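Local coordinates for dihydropteridine reductase (Dictyostelium discoideum, PDB 3ORF), which catalyses the NADH- or NADPH-dependent reduction of quinonoid dihydropteridines to tetrahydropteridines such as tetrahydrobiopterin, a cofactor of aromatic amino acid hydroxylases, at residues Asp89-Ala94 and Phe124-Ile129; Gly138-Thr143 and Gly177-Gly182; Thr197-Met202 and Asp208-Leu213; Val237-Lys242 and Thr246-Leu251. All coordinates share one frame; numbering follows the deposited sequence.

Contact 1 (Asp89-Ala94 and Phe124-Ile129); sequences DTFVCA and FASAHI. With NAD (nicotinamide-adenine-dinucleotide), chain E.
A strand-on-helix layer of the Rossmann fold brings Phe91 and Cys93 of strand 88-93 against Ser126 and Ile129 of helix 108-133. The two short axes approach to 9.3 Å and run almost antiparallel, at 169°. Ser126 OG meets the edge of the Phe91 ring near its plane, 3.2 Å from CZ, while Ser126 CB, 3.2 Å from Phe91 CE2, stands off that plane. Further along the same ring, Ile129 comes in obliquely, its CG2 branch 3.7 Å from Phe91 CE1, and the two side chains cross at about a right angle. The CB of Phe91 points toward the helix, and with CG anti to the backbone N (chi1 168°) the ring carries on to Ser126. This is the alpha-beta-alpha sandwich of the short-chain dehydrogenases/reductases, in which helix 108-133 covers one face of the central parallel strands; beyond the strand end, Ala94 O lies 3.4 Å from C5D of NAD. Cys93 CB is 3.3 Å from Ser126 OG, whose polar demand is met by a hydrogen bond to Ser122 O one turn earlier. With an alanine at Phe91, Ile129 CG2 would probably lose its contact with this strand, of which Ser126 would keep just Cys93, and a gap would open beside Phe140.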
# COMPACT_ATOMS: atom_id res chain seq x y z
N ASP A 89 6.87 19.45 -17.48
CA ASP A 89 8.28 19.17 -17.25
C ASP A 89 8.58 18.64 -15.83
O ASP A 89 9.64 18.01 -15.60
CB ASP A 89 9.07 20.47 -17.45
CG ASP A 89 8.96 21.02 -18.92
OD1 ASP A 89 8.18 22.01 -19.18
OD2 ASP A 89 9.58 20.41 -19.79
N THR A 90 7.72 19.03 -14.88
CA THR A 90 7.78 18.60 -13.53
C THR A 90 6.36 18.27 -13.04
O THR A 90 5.41 19.07 -13.22
CB THR A 90 8.33 19.67 -12.63
OG1 THR A 90 9.72 19.86 -12.91
CG2 THR A 90 8.13 19.27 -11.17
N PHE A 91 6.21 17.08 -12.44
CA PHE A 91 4.95 16.69 -11.82
C PHE A 91 5.20 16.48 -10.34
O PHE A 91 6.23 15.88 -9.96
CB PHE A 91 4.40 15.40 -12.43
CG PHE A 91 3.27 14.82 -11.62
CD1 PHE A 91 1.96 15.26 -11.82
CD2 PHE A 91 3.53 13.91 -10.57
CE1 PHE A 91 0.91 14.81 -10.99
CE2 PHE A 91 2.48 13.41 -9.78
CZ PHE A 91 1.15 13.88 -10.01
N VAL A 92 4.34 16.98 -9.47
CA VAL A 92 4.53 16.78 -8.00
C VAL A 92 3.24 16.32 -7.39
O VAL A 92 2.20 16.94 -7.61
CB VAL A 92 4.91 18.07 -7.29
CG1 VAL A 92 5.03 17.83 -5.73
CG2 VAL A 92 6.23 18.61 -7.84
N CYS A 93 3.23 15.21 -6.67
CA CYS A 93 2.01 14.93 -5.94
C CYS A 93 2.13 15.39 -4.50
O CYS A 93 2.99 14.90 -3.71
CB CYS A 93 1.66 13.45 -6.00
SG CYS A 93 0.29 12.92 -4.92
N ALA A 94 1.31 16.37 -4.15
CA ALA A 94 1.34 16.85 -2.78
C ALA A 94 0.05 16.53 -2.11
O ALA A 94 -0.24 17.09 -1.09
CB ALA A 94 1.60 18.36 -2.71
N PHE A 124 -1.36 6.49 -6.97
CA PHE A 124 -1.66 5.71 -8.14
C PHE A 124 -2.08 6.62 -9.27
O PHE A 124 -1.58 6.48 -10.39
CB PHE A 124 -2.74 4.66 -7.84
CG PHE A 124 -2.18 3.38 -7.25
CD1 PHE A 124 -2.85 2.71 -6.23
CD2 PHE A 124 -0.96 2.85 -7.75
CE1 PHE A 124 -2.33 1.50 -5.70
CE2 PHE A 124 -0.41 1.67 -7.26
CZ PHE A 124 -1.09 0.97 -6.23
N ALA A 125 -2.95 7.58 -8.98
CA ALA A 125 -3.37 8.56 -10.03
C ALA A 125 -2.18 9.31 -10.66
O ALA A 125 -2.13 9.46 -11.86
CB ALA A 125 -4.38 9.55 -9.46
N SER A 126 -1.22 9.75 -9.82
CA SER A 126 0.02 10.37 -10.27
C SER A 126 0.74 9.51 -11.23
O SER A 126 1.19 10.02 -12.22
CB SER A 126 0.97 10.62 -9.11
OG SER A 126 0.30 11.44 -8.17
N ALA A 127 0.87 8.20 -10.96
CA ALA A 127 1.57 7.32 -11.94
C ALA A 127 0.93 7.46 -13.34
O ALA A 127 1.61 7.78 -14.36
CB ALA A 127 1.58 5.89 -11.45
N HIS A 128 -0.37 7.29 -13.41
CA HIS A 128 -1.07 7.50 -14.69
C HIS A 128 -0.87 8.89 -15.34
O HIS A 128 -0.62 9.00 -16.52
CB HIS A 128 -2.56 7.23 -14.49
CG HIS A 128 -3.36 7.37 -15.76
ND1 HIS A 128 -3.46 6.35 -16.68
CD2 HIS A 128 -4.02 8.43 -16.29
CE1 HIS A 128 -4.18 6.76 -17.71
NE2 HIS A 128 -4.51 8.03 -17.51
N ILE A 129 -1.02 9.95 -14.54
CA ILE A 129 -0.93 11.34 -15.00
C ILE A 129 0.44 11.59 -15.56
O ILE A 129 0.55 12.21 -16.64
CB ILE A 129 -1.24 12.30 -13.83
CG1 ILE A 129 -2.75 12.31 -13.50
CG2 ILE A 129 -0.80 13.71 -14.14
CD1 ILE A 129 -3.06 12.92 -12.25
PA NAD E . -3.14 19.37 3.15
O1A NAD E . -4.22 18.61 3.82
O2A NAD E . -3.08 20.86 3.24
O5B NAD E . -3.31 19.10 1.54
C5B NAD E . -3.49 17.90 0.89
C4B NAD E . -4.26 18.24 -0.41
O4B NAD E . -4.48 16.97 -1.08
C3B NAD E . -5.67 18.77 -0.05
O3B NAD E . -6.00 19.81 -0.94
C2B NAD E . -6.61 17.64 -0.43
O2B NAD E . -7.86 18.15 -0.94
C1B NAD E . -5.82 16.98 -1.58
N9A NAD E . -6.12 15.54 -1.80
C8A NAD E . -6.35 14.63 -0.82
N7A NAD E . -6.52 13.45 -1.43
C5A NAD E . -6.45 13.60 -2.79
C6A NAD E . -6.56 12.74 -3.92
N6A NAD E . -6.88 11.43 -3.78
N1A NAD E . -6.39 13.25 -5.17
C2A NAD E . -6.14 14.54 -5.33
N3A NAD E . -6.03 15.38 -4.28
C4A NAD E . -6.21 14.95 -3.01
O3 NAD E . -1.81 18.66 3.60
PN NAD E . -0.36 19.16 3.58
O1N NAD E . -0.11 19.56 5.00
O2N NAD E . -0.04 20.04 2.38
O5D NAD E . 0.52 17.81 3.36
C5D NAD E . 1.04 17.43 2.07
C4D NAD E . 1.63 16.01 2.14
O4D NAD E . 2.45 15.87 3.33
C3D NAD E . 0.64 14.84 2.21
O3D NAD E . 1.03 13.90 1.14
C2D NAD E . 0.88 14.20 3.58
O2D NAD E . 0.58 12.80 3.45
C1D NAD E . 2.41 14.44 3.63
N1N NAD E . 3.45 14.12 4.71
C2N NAD E . 3.73 14.95 5.89
C3N NAD E . 4.76 14.51 6.79
C7N NAD E . 5.18 15.28 8.07
O7N NAD E . 5.36 14.66 9.13
N7N NAD E . 5.38 16.60 7.88
C4N NAD E . 5.49 13.33 6.52
C5N NAD E . 5.24 12.57 5.37
C6N NAD E . 4.24 12.96 4.49

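Contact 2 (Gly138-Thr143 and Gly177-Gly182); sequences GLFVLT and GGLPAG. With NAD (nicotinamide-adenine-dinucleotide), chain E.
Strand 138-143 and segment 177-182 are nearest at Gly138 and Gly182, whose CA atoms are 7.1 Å apart, while Phe140 and Leu179 face each other at a wider CA separation of 8.8 Å. The Gly138 end is loose, with Gly138 O 4.5 Å from Gly182 O. The side-chain evidence lies at the other pair. One methyl of Leu179, CD1, sits over a face of the Phe140 ring, 4.1 Å from its centroid and 25° off the ring normal, as a CH-pi contact. Leu179 CD1 is displaced toward the rim, nearest Phe140 CG at 3.7 Å. The CB of Phe140 points toward the 177-182 segment, and CG lies anti to the backbone N (chi1 176°), which sets the ring face under Leu179 CD1. In the Rossmann topology this is where the connection from helix 156-172 to strand 184-190 packs back on the neighbouring strand, and Leu172 of that helix touches both Phe140 and Leu179. The turn at Gly178 has phi 114°, where a side chain would press on the preceding carbonyl O; Gly177 beside it makes backbone hydrogen bonds with the second subunit. At the strand's far end, Thr143 CG2 lies 3.9 Å from C1D of NAD.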
# COMPACT_ATOMS: atom_id res chain seq x y z
N GLY A 138 11.55 14.55 -17.97
CA GLY A 138 10.76 15.21 -16.89
C GLY A 138 11.09 14.78 -15.47
O GLY A 138 11.78 13.76 -15.23
N LEU A 139 10.58 15.53 -14.50
CA LEU A 139 10.81 15.25 -13.11
C LEU A 139 9.48 14.84 -12.52
O LEU A 139 8.45 15.54 -12.69
CB LEU A 139 11.26 16.50 -12.39
CG LEU A 139 11.44 16.33 -10.86
CD1 LEU A 139 12.57 15.33 -10.62
CD2 LEU A 139 11.81 17.69 -10.30
N PHE A 140 9.49 13.72 -11.81
CA PHE A 140 8.26 13.20 -11.29
C PHE A 140 8.41 12.94 -9.79
O PHE A 140 9.19 12.06 -9.38
CB PHE A 140 7.95 11.90 -12.01
CG PHE A 140 6.75 11.19 -11.50
CD1 PHE A 140 5.51 11.38 -12.11
CD2 PHE A 140 6.86 10.32 -10.43
CE1 PHE A 140 4.39 10.67 -11.66
CE2 PHE A 140 5.75 9.65 -9.98
CZ PHE A 140 4.52 9.84 -10.58
N VAL A 141 7.67 13.66 -8.96
CA VAL A 141 7.90 13.51 -7.53
C VAL A 141 6.69 13.15 -6.75
O VAL A 141 5.75 13.88 -6.84
CB VAL A 141 8.50 14.79 -6.94
CG1 VAL A 141 8.71 14.67 -5.40
CG2 VAL A 141 9.86 15.03 -7.60
N LEU A 142 6.74 12.05 -5.95
CA LEU A 142 5.67 11.79 -4.99
C LEU A 142 6.12 12.14 -3.57
O LEU A 142 7.29 11.95 -3.20
CB LEU A 142 5.25 10.30 -5.05
CG LEU A 142 4.81 9.74 -6.40
CD1 LEU A 142 4.23 8.29 -6.31
CD2 LEU A 142 3.72 10.70 -6.91
N THR A 143 5.18 12.63 -2.75
CA THR A 143 5.38 12.82 -1.30
C THR A 143 5.17 11.48 -0.53
O THR A 143 4.04 10.91 -0.50
CB THR A 143 4.48 13.91 -0.75
OG1 THR A 143 4.69 15.10 -1.56
CG2 THR A 143 4.94 14.25 0.67
N GLY A 177 8.54 0.97 -16.30
CA GLY A 177 7.44 1.38 -15.42
C GLY A 177 6.31 2.18 -16.07
O GLY A 177 5.18 2.26 -15.50
N GLY A 178 6.66 2.84 -17.20
CA GLY A 178 5.71 3.62 -18.01
C GLY A 178 5.87 5.12 -18.12
O GLY A 178 5.11 5.75 -18.85
N LEU A 179 6.82 5.68 -17.40
CA LEU A 179 7.09 7.08 -17.52
C LEU A 179 8.02 7.27 -18.78
O LEU A 179 8.71 6.35 -19.21
CB LEU A 179 7.79 7.56 -16.24
CG LEU A 179 7.02 7.72 -14.92
CD1 LEU A 179 7.84 8.51 -13.88
CD2 LEU A 179 5.63 8.38 -15.11
N PRO A 180 8.01 8.47 -19.37
CA PRO A 180 8.74 8.67 -20.63
C PRO A 180 10.24 8.50 -20.46
O PRO A 180 10.74 8.57 -19.34
CB PRO A 180 8.38 10.11 -21.05
CG PRO A 180 7.62 10.73 -19.86
CD PRO A 180 7.04 9.56 -19.07
N ALA A 181 10.94 8.28 -21.58
CA ALA A 181 12.41 8.21 -21.59
C ALA A 181 13.08 9.39 -20.83
O ALA A 181 12.58 10.55 -20.91
CB ALA A 181 12.96 8.12 -23.09
N GLY A 182 14.11 9.07 -20.05
CA GLY A 182 14.94 10.04 -19.36
C GLY A 182 14.34 10.72 -18.15
O GLY A 182 14.94 11.61 -17.57
PA NAD E . -3.14 19.37 3.15
O1A NAD E . -4.22 18.61 3.82
O2A NAD E . -3.08 20.86 3.24
O5B NAD E . -3.31 19.10 1.54
C5B NAD E . -3.49 17.90 0.89
C4B NAD E . -4.26 18.24 -0.41
O4B NAD E . -4.48 16.97 -1.08
C3B NAD E . -5.67 18.77 -0.05
O3B NAD E . -6.00 19.81 -0.94
C2B NAD E . -6.61 17.64 -0.43
O2B NAD E . -7.86 18.15 -0.94
C1B NAD E . -5.82 16.98 -1.58
N9A NAD E . -6.12 15.54 -1.80
C8A NAD E . -6.35 14.63 -0.82
N7A NAD E . -6.52 13.45 -1.43
C5A NAD E . -6.45 13.60 -2.79
C6A NAD E . -6.56 12.74 -3.92
N6A NAD E . -6.88 11.43 -3.78
N1A NAD E . -6.39 13.25 -5.17
C2A NAD E . -6.14 14.54 -5.33
N3A NAD E . -6.03 15.38 -4.28
C4A NAD E . -6.21 14.95 -3.01
O3 NAD E . -1.81 18.66 3.60
PN NAD E . -0.36 19.16 3.58
O1N NAD E . -0.11 19.56 5.00
O2N NAD E . -0.04 20.04 2.38
O5D NAD E . 0.52 17.81 3.36
C5D NAD E . 1.04 17.43 2.07
C4D NAD E . 1.63 16.01 2.14
O4D NAD E . 2.45 15.87 3.33
C3D NAD E . 0.64 14.84 2.21
O3D NAD E . 1.03 13.90 1.14
C2D NAD E . 0.88 14.20 3.58
O2D NAD E . 0.58 12.80 3.45
C1D NAD E . 2.41 14.44 3.63
N1N NAD E . 3.45 14.12 4.71
C2N NAD E . 3.73 14.95 5.89
C3N NAD E . 4.76 14.51 6.79
C7N NAD E . 5.18 15.28 8.07
O7N NAD E . 5.36 14.66 9.13
N7N NAD E . 5.38 16.60 7.88
C4N NAD E . 5.49 13.33 6.52
C5N NAD E . 5.24 12.57 5.37
C6N NAD E . 4.24 12.96 4.49

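Contact 3 (Thr197-Met202 and Asp208-Leu213); sequences TNRKYM and DDWTPL. With NAD (nicotinamide-adenine-dinucleotide), chain E.
Trp210 is packed by Asn198, Arg199 and Met202 in the region after strand 184-190 that, in short-chain dehydrogenases/reductases, commonly forms the substrate-binding loop over the cofactor. The six-membered part of the indole does the touching. Asn198 CB stands over one face, 4.1 Å from the ring centroid and 29° off its normal, while the backbone O of Asn198 approaches Trp210 CH2 to 3.3 Å. Arg199 reaches the edge instead, with CG close to the ring plane and 3.7 Å from Trp210 CZ3. Met202, the first residue past the helix, adds CB at 3.8 Å from Trp210 CZ2, and the bend at its third torsion brings CE to 3.9 Å from the same atom.

In the next shell, Phe207 meets the Trp210 ring edge-to-face and makes a cation-pi contact with Arg199, whose NH2 also forms a salt bridge with Asp194. Backbone hydrogen bonds link Thr211 with Thr192 and Asp194 and fix the root of the tryptophan beside the loop entering the helix. Asn198 ND2 donates to Leu193 O; its 3.0 Å approach to N7N of NAD sets two amide nitrogens against each other and is doubtful as a bond.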
# COMPACT_ATOMS: atom_id res chain seq x y z
N THR A 197 -1.55 21.30 9.44
CA THR A 197 -1.78 20.01 10.06
C THR A 197 -0.81 19.79 11.21
O THR A 197 -1.23 19.36 12.33
CB THR A 197 -1.87 18.87 9.01
OG1 THR A 197 -2.96 19.20 8.14
CG2 THR A 197 -2.18 17.48 9.68
N ASN A 198 0.48 20.06 11.00
CA ASN A 198 1.38 19.84 12.10
C ASN A 198 1.24 20.86 13.18
O ASN A 198 1.38 20.52 14.33
CB ASN A 198 2.84 19.62 11.68
CG ASN A 198 3.04 18.29 10.95
OD1 ASN A 198 2.37 17.28 11.27
ND2 ASN A 198 3.92 18.27 9.95
N ARG A 199 0.87 22.09 12.84
CA ARG A 199 0.64 23.06 13.87
C ARG A 199 -0.49 22.64 14.80
O ARG A 199 -0.42 22.91 16.02
CB ARG A 199 0.44 24.47 13.31
CG ARG A 199 1.84 25.01 12.79
CD ARG A 199 2.02 26.44 13.00
NE ARG A 199 3.19 26.96 12.30
CZ ARG A 199 4.09 27.76 12.86
NH1 ARG A 199 3.97 28.11 14.16
NH2 ARG A 199 5.12 28.18 12.15
N LYS A 200 -1.46 21.92 14.27
CA LYS A 200 -2.60 21.50 15.01
C LYS A 200 -2.26 20.32 15.96
O LYS A 200 -2.73 20.23 17.08
CB LYS A 200 -3.72 21.13 14.03
CG LYS A 200 -4.79 20.23 14.60
CD LYS A 200 -6.02 20.14 13.63
CE LYS A 200 -5.69 19.46 12.31
NZ LYS A 200 -6.88 19.34 11.38
N TYR A 201 -1.42 19.41 15.49
CA TYR A 201 -1.21 18.16 16.23
C TYR A 201 0.01 18.20 17.11
O TYR A 201 0.15 17.36 18.01
CB TYR A 201 -1.07 17.03 15.24
CG TYR A 201 -2.35 16.67 14.58
CD1 TYR A 201 -3.56 16.65 15.31
CD2 TYR A 201 -2.40 16.29 13.24
CE1 TYR A 201 -4.78 16.26 14.72
CE2 TYR A 201 -3.68 15.88 12.62
CZ TYR A 201 -4.82 15.87 13.38
OH TYR A 201 -6.05 15.49 12.85
N MET A 202 0.90 19.15 16.85
CA MET A 202 2.15 19.16 17.60
C MET A 202 2.45 20.59 17.97
O MET A 202 3.59 21.05 17.87
CB MET A 202 3.30 18.55 16.77
CG MET A 202 3.07 17.11 16.34
SD MET A 202 4.45 16.42 15.31
CE MET A 202 4.36 17.33 13.85
N ASP A 208 11.15 25.64 14.79
CA ASP A 208 12.40 25.86 14.07
C ASP A 208 12.99 24.51 13.64
O ASP A 208 13.88 24.47 12.80
CB ASP A 208 13.38 26.64 14.97
CG ASP A 208 13.10 28.21 15.02
OD1 ASP A 208 12.17 28.74 14.32
OD2 ASP A 208 13.83 28.92 15.77
N ASP A 209 12.51 23.41 14.20
CA ASP A 209 12.88 22.07 13.76
C ASP A 209 11.89 21.56 12.70
O ASP A 209 11.79 20.32 12.47
CB ASP A 209 12.86 21.06 14.91
CG ASP A 209 14.01 21.24 15.94
OD1 ASP A 209 14.92 22.10 15.78
OD2 ASP A 209 13.94 20.48 16.95
N TRP A 210 11.13 22.47 12.07
CA TRP A 210 10.16 22.06 11.02
C TRP A 210 10.58 22.65 9.67
O TRP A 210 11.02 23.84 9.62
CB TRP A 210 8.78 22.59 11.39
CG TRP A 210 8.19 21.87 12.58
CD1 TRP A 210 8.82 20.98 13.42
CD2 TRP A 210 6.85 21.96 13.03
NE1 TRP A 210 7.93 20.49 14.34
CE2 TRP A 210 6.71 21.07 14.12
CE3 TRP A 210 5.72 22.68 12.60
CZ2 TRP A 210 5.52 20.90 14.79
CZ3 TRP A 210 4.54 22.51 13.29
CH2 TRP A 210 4.44 21.62 14.36
N THR A 211 10.45 21.87 8.58
CA THR A 211 10.88 22.40 7.31
C THR A 211 9.85 23.42 6.75
O THR A 211 8.70 23.11 6.61
CB THR A 211 11.13 21.30 6.26
OG1 THR A 211 11.87 20.21 6.85
CG2 THR A 211 11.94 21.88 5.09
N PRO A 212 10.29 24.64 6.44
CA PRO A 212 9.41 25.59 5.74
C PRO A 212 9.02 25.07 4.35
O PRO A 212 9.89 24.57 3.63
CB PRO A 212 10.28 26.84 5.60
CG PRO A 212 11.26 26.71 6.81
CD PRO A 212 11.60 25.23 6.72
N LEU A 213 7.75 25.22 3.98
CA LEU A 213 7.26 24.68 2.72
C LEU A 213 8.07 25.28 1.52
O LEU A 213 8.34 24.58 0.51
CB LEU A 213 5.76 24.95 2.61
CG LEU A 213 4.93 24.29 3.72
CD1 LEU A 213 3.51 24.75 3.59
CD2 LEU A 213 4.98 22.82 3.64
PA NAD E . -3.14 19.37 3.15
O1A NAD E . -4.22 18.61 3.82
O2A NAD E . -3.08 20.86 3.24
O5B NAD E . -3.31 19.10 1.54
C5B NAD E . -3.49 17.90 0.89
C4B NAD E . -4.26 18.24 -0.41
O4B NAD E . -4.48 16.97 -1.08
C3B NAD E . -5.67 18.77 -0.05
O3B NAD E . -6.00 19.81 -0.94
C2B NAD E . -6.61 17.64 -0.43
O2B NAD E . -7.86 18.15 -0.94
C1B NAD E . -5.82 16.98 -1.58
N9A NAD E . -6.12 15.54 -1.80
C8A NAD E . -6.35 14.63 -0.82
N7A NAD E . -6.52 13.45 -1.43
C5A NAD E . -6.45 13.60 -2.79
C6A NAD E . -6.56 12.74 -3.92
N6A NAD E . -6.88 11.43 -3.78
N1A NAD E . -6.39 13.25 -5.17
C2A NAD E . -6.14 14.54 -5.33
N3A NAD E . -6.03 15.38 -4.28
C4A NAD E . -6.21 14.95 -3.01
O3 NAD E . -1.81 18.66 3.60
PN NAD E . -0.36 19.16 3.58
O1N NAD E . -0.11 19.56 5.00
O2N NAD E . -0.04 20.04 2.38
O5D NAD E . 0.52 17.81 3.36
C5D NAD E . 1.04 17.43 2.07
C4D NAD E . 1.63 16.01 2.14
O4D NAD E . 2.45 15.87 3.33
C3D NAD E . 0.64 14.84 2.21
O3D NAD E . 1.03 13.90 1.14
C2D NAD E . 0.88 14.20 3.58
O2D NAD E . 0.58 12.80 3.45
C1D NAD E . 2.41 14.44 3.63
N1N NAD E . 3.45 14.12 4.71
C2N NAD E . 3.73 14.95 5.89
C3N NAD E . 4.76 14.51 6.79
C7N NAD E . 5.18 15.28 8.07
O7N NAD E . 5.36 14.66 9.13
N7N NAD E . 5.38 16.60 7.88
C4N NAD E . 5.49 13.33 6.52
C5N NAD E . 5.24 12.57 5.37
C6N NAD E . 4.24 12.96 4.49

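Contact 4 (Val237-Lys242 and Thr246-Leu251); sequences VKFETK and TTWTNL
Phe239 and Trp248 stand beside each other on one face of an antiparallel hairpin. The CB of Phe239 lies over the face of the Trp248 six-membered ring, 3.7 Å from the centroid, a CH-pi contact. Phe239 CG then comes 3.5 Å from Trp248 CZ3, and CD2 approaches that same atom to 3.3 Å. Phe239 CE2 is still 3.8 Å from Trp248 CZ3. On the other branch Phe239 CD1 is 4.0 Å from Trp248 CH2, which itself sits over the middle of the phenyl ring. The two rings therefore form an offset stack, with centroids 4.3 Å apart and planes at 26°. The crowded first torsion of Phe239 (chi1 59°) places CG between the backbone N and the carbonyl carbon. Were Trp248 replaced by an alanine, Phe239 would probably lose the ring stacked on one of its faces, and Val237 CG1 the indole edge.

Backbone ladders hold the register: Lys238 pairs with Thr249 and Glu240 with Thr247, and the bonds from Thr249 N to Lys238 O (2.8 Å, 175° at the hydrogen) and from Thr247 N to Glu240 O are both nearly straight. A water donates to Thr247 O on the face carrying Lys238 and Glu240. On the aromatic face, Thr241 OG1 and Thr246 OG1 are 2.8 Å apart, with further hydrogen bonds to Thr211 and Glu215 respectively. Strand 236-242 lies between parallel strand 184-190 and strand 245-250, outermost within this chain, while helix 213-225 meets the aromatic face through Val216 on Phe239, Trp223 on Val237 and a cation-pi contact of Lys219 with Trp248.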
# COMPACT_ATOMS: atom_id res chain seq x y z
N VAL A 237 14.00 10.56 -0.86
CA VAL A 237 14.83 11.59 -0.29
C VAL A 237 14.25 12.12 1.04
O VAL A 237 13.24 12.89 1.06
CB VAL A 237 15.02 12.80 -1.30
CG1 VAL A 237 16.11 13.81 -0.79
CG2 VAL A 237 15.33 12.30 -2.66
N LYS A 238 14.91 11.72 2.14
CA LYS A 238 14.53 12.14 3.49
C LYS A 238 15.03 13.56 3.76
O LYS A 238 16.13 13.91 3.35
CB LYS A 238 15.13 11.18 4.53
CG LYS A 238 14.64 11.36 5.98
CD LYS A 238 15.41 10.44 6.86
CE LYS A 238 15.17 10.76 8.36
NZ LYS A 238 16.32 10.20 9.13
N PHE A 239 14.26 14.38 4.45
CA PHE A 239 14.76 15.69 4.83
C PHE A 239 14.20 16.08 6.21
O PHE A 239 13.06 15.82 6.49
CB PHE A 239 14.45 16.79 3.76
CG PHE A 239 12.97 17.00 3.43
CD1 PHE A 239 12.26 18.04 4.02
CD2 PHE A 239 12.31 16.19 2.54
CE1 PHE A 239 10.95 18.28 3.69
CE2 PHE A 239 10.95 16.40 2.19
CZ PHE A 239 10.28 17.44 2.76
N GLU A 240 15.04 16.71 7.02
CA GLU A 240 14.75 17.07 8.36
C GLU A 240 15.47 18.40 8.63
O GLU A 240 16.57 18.63 8.13
CB GLU A 240 15.29 16.01 9.34
CG GLU A 240 14.68 16.14 10.80
CD GLU A 240 15.12 14.97 11.77
OE1 GLU A 240 15.88 14.04 11.36
OE2 GLU A 240 14.70 15.02 12.96
N THR A 241 14.82 19.25 9.39
CA THR A 241 15.32 20.53 9.76
C THR A 241 15.65 20.47 11.30
O THR A 241 14.89 19.86 12.09
CB THR A 241 14.24 21.60 9.45
OG1 THR A 241 13.98 21.61 8.05
CG2 THR A 241 14.71 23.00 9.87
N LYS A 242 16.77 21.06 11.69
CA LYS A 242 17.19 21.12 13.12
C LYS A 242 17.67 22.53 13.27
O LYS A 242 18.58 22.93 12.57
CB LYS A 242 18.34 20.15 13.42
CG LYS A 242 18.07 18.69 13.07
CD LYS A 242 17.77 17.72 14.26
CE LYS A 242 16.49 18.05 15.07
NZ LYS A 242 16.47 17.47 16.50
N THR A 246 18.38 22.74 7.16
CA THR A 246 17.68 21.57 6.59
C THR A 246 18.67 20.62 5.93
O THR A 246 19.53 21.06 5.18
CB THR A 246 16.62 22.00 5.54
OG1 THR A 246 15.68 22.88 6.17
CG2 THR A 246 15.85 20.75 4.96
N THR A 247 18.59 19.33 6.25
CA THR A 247 19.48 18.35 5.62
C THR A 247 18.70 17.38 4.74
O THR A 247 17.75 16.75 5.20
CB THR A 247 20.28 17.54 6.72
OG1 THR A 247 20.97 18.45 7.62
CG2 THR A 247 21.29 16.59 6.08
N TRP A 248 19.10 17.23 3.48
CA TRP A 248 18.43 16.29 2.58
C TRP A 248 19.33 15.08 2.40
O TRP A 248 20.50 15.26 2.05
CB TRP A 248 18.22 16.94 1.22
CG TRP A 248 17.44 18.20 1.25
CD1 TRP A 248 17.88 19.47 1.63
CD2 TRP A 248 16.07 18.33 0.89
NE1 TRP A 248 16.82 20.37 1.52
CE2 TRP A 248 15.70 19.69 1.08
CE3 TRP A 248 15.10 17.43 0.45
CZ2 TRP A 248 14.39 20.15 0.81
CZ3 TRP A 248 13.80 17.90 0.19
CH2 TRP A 248 13.46 19.25 0.38
N THR A 249 18.80 13.87 2.64
CA THR A 249 19.53 12.59 2.55
C THR A 249 18.87 11.61 1.54
O THR A 249 17.71 11.17 1.75
CB THR A 249 19.53 11.84 3.93
OG1 THR A 249 19.86 12.77 4.97
CG2 THR A 249 20.60 10.70 3.95
N ASN A 250 19.59 11.26 0.48
CA ASN A 250 19.07 10.33 -0.52
C ASN A 250 19.18 8.95 0.07
O ASN A 250 20.22 8.59 0.57
CB ASN A 250 19.94 10.41 -1.82
CG ASN A 250 20.01 11.83 -2.37
OD1 ASN A 250 19.06 12.57 -2.21
ND2 ASN A 250 21.11 12.19 -3.04
N LEU A 251 18.10 8.21 0.11
CA LEU A 251 18.18 6.83 0.46
C LEU A 251 17.86 5.97 -0.79
O LEU A 251 18.67 5.07 -1.14
CB LEU A 251 17.18 6.52 1.56
CG LEU A 251 17.31 7.40 2.79
CD1 LEU A 251 15.94 7.46 3.49
CD2 LEU A 251 18.49 6.95 3.70
OXT LEU A 251 16.82 6.12 -1.46
O HOH W 1 18.23 14.28 6.02

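From the N terminus the four contacts follow in series, so none nests within or crosses another. Contact 1 closes 29 residues that include the first part of helix 108-133, and contact 2 closes 33 residues carrying helix 156-172. These two touch: strands 88-93 and 138-143 are sheet neighbours, Phe91 N lying 2.7 Å from Leu139 O. Contact 3 closes a loop of only five residues before helix 213-225, and contact 4 closes just three residues at the turn of the C-terminal hairpin, the last of them already in its second strand. Contacts 3 and 4 meet where Thr211 OG1 lies 2.8 Å from Thr241 OG1. Contacts 1, 2 and 3 each reach NAD.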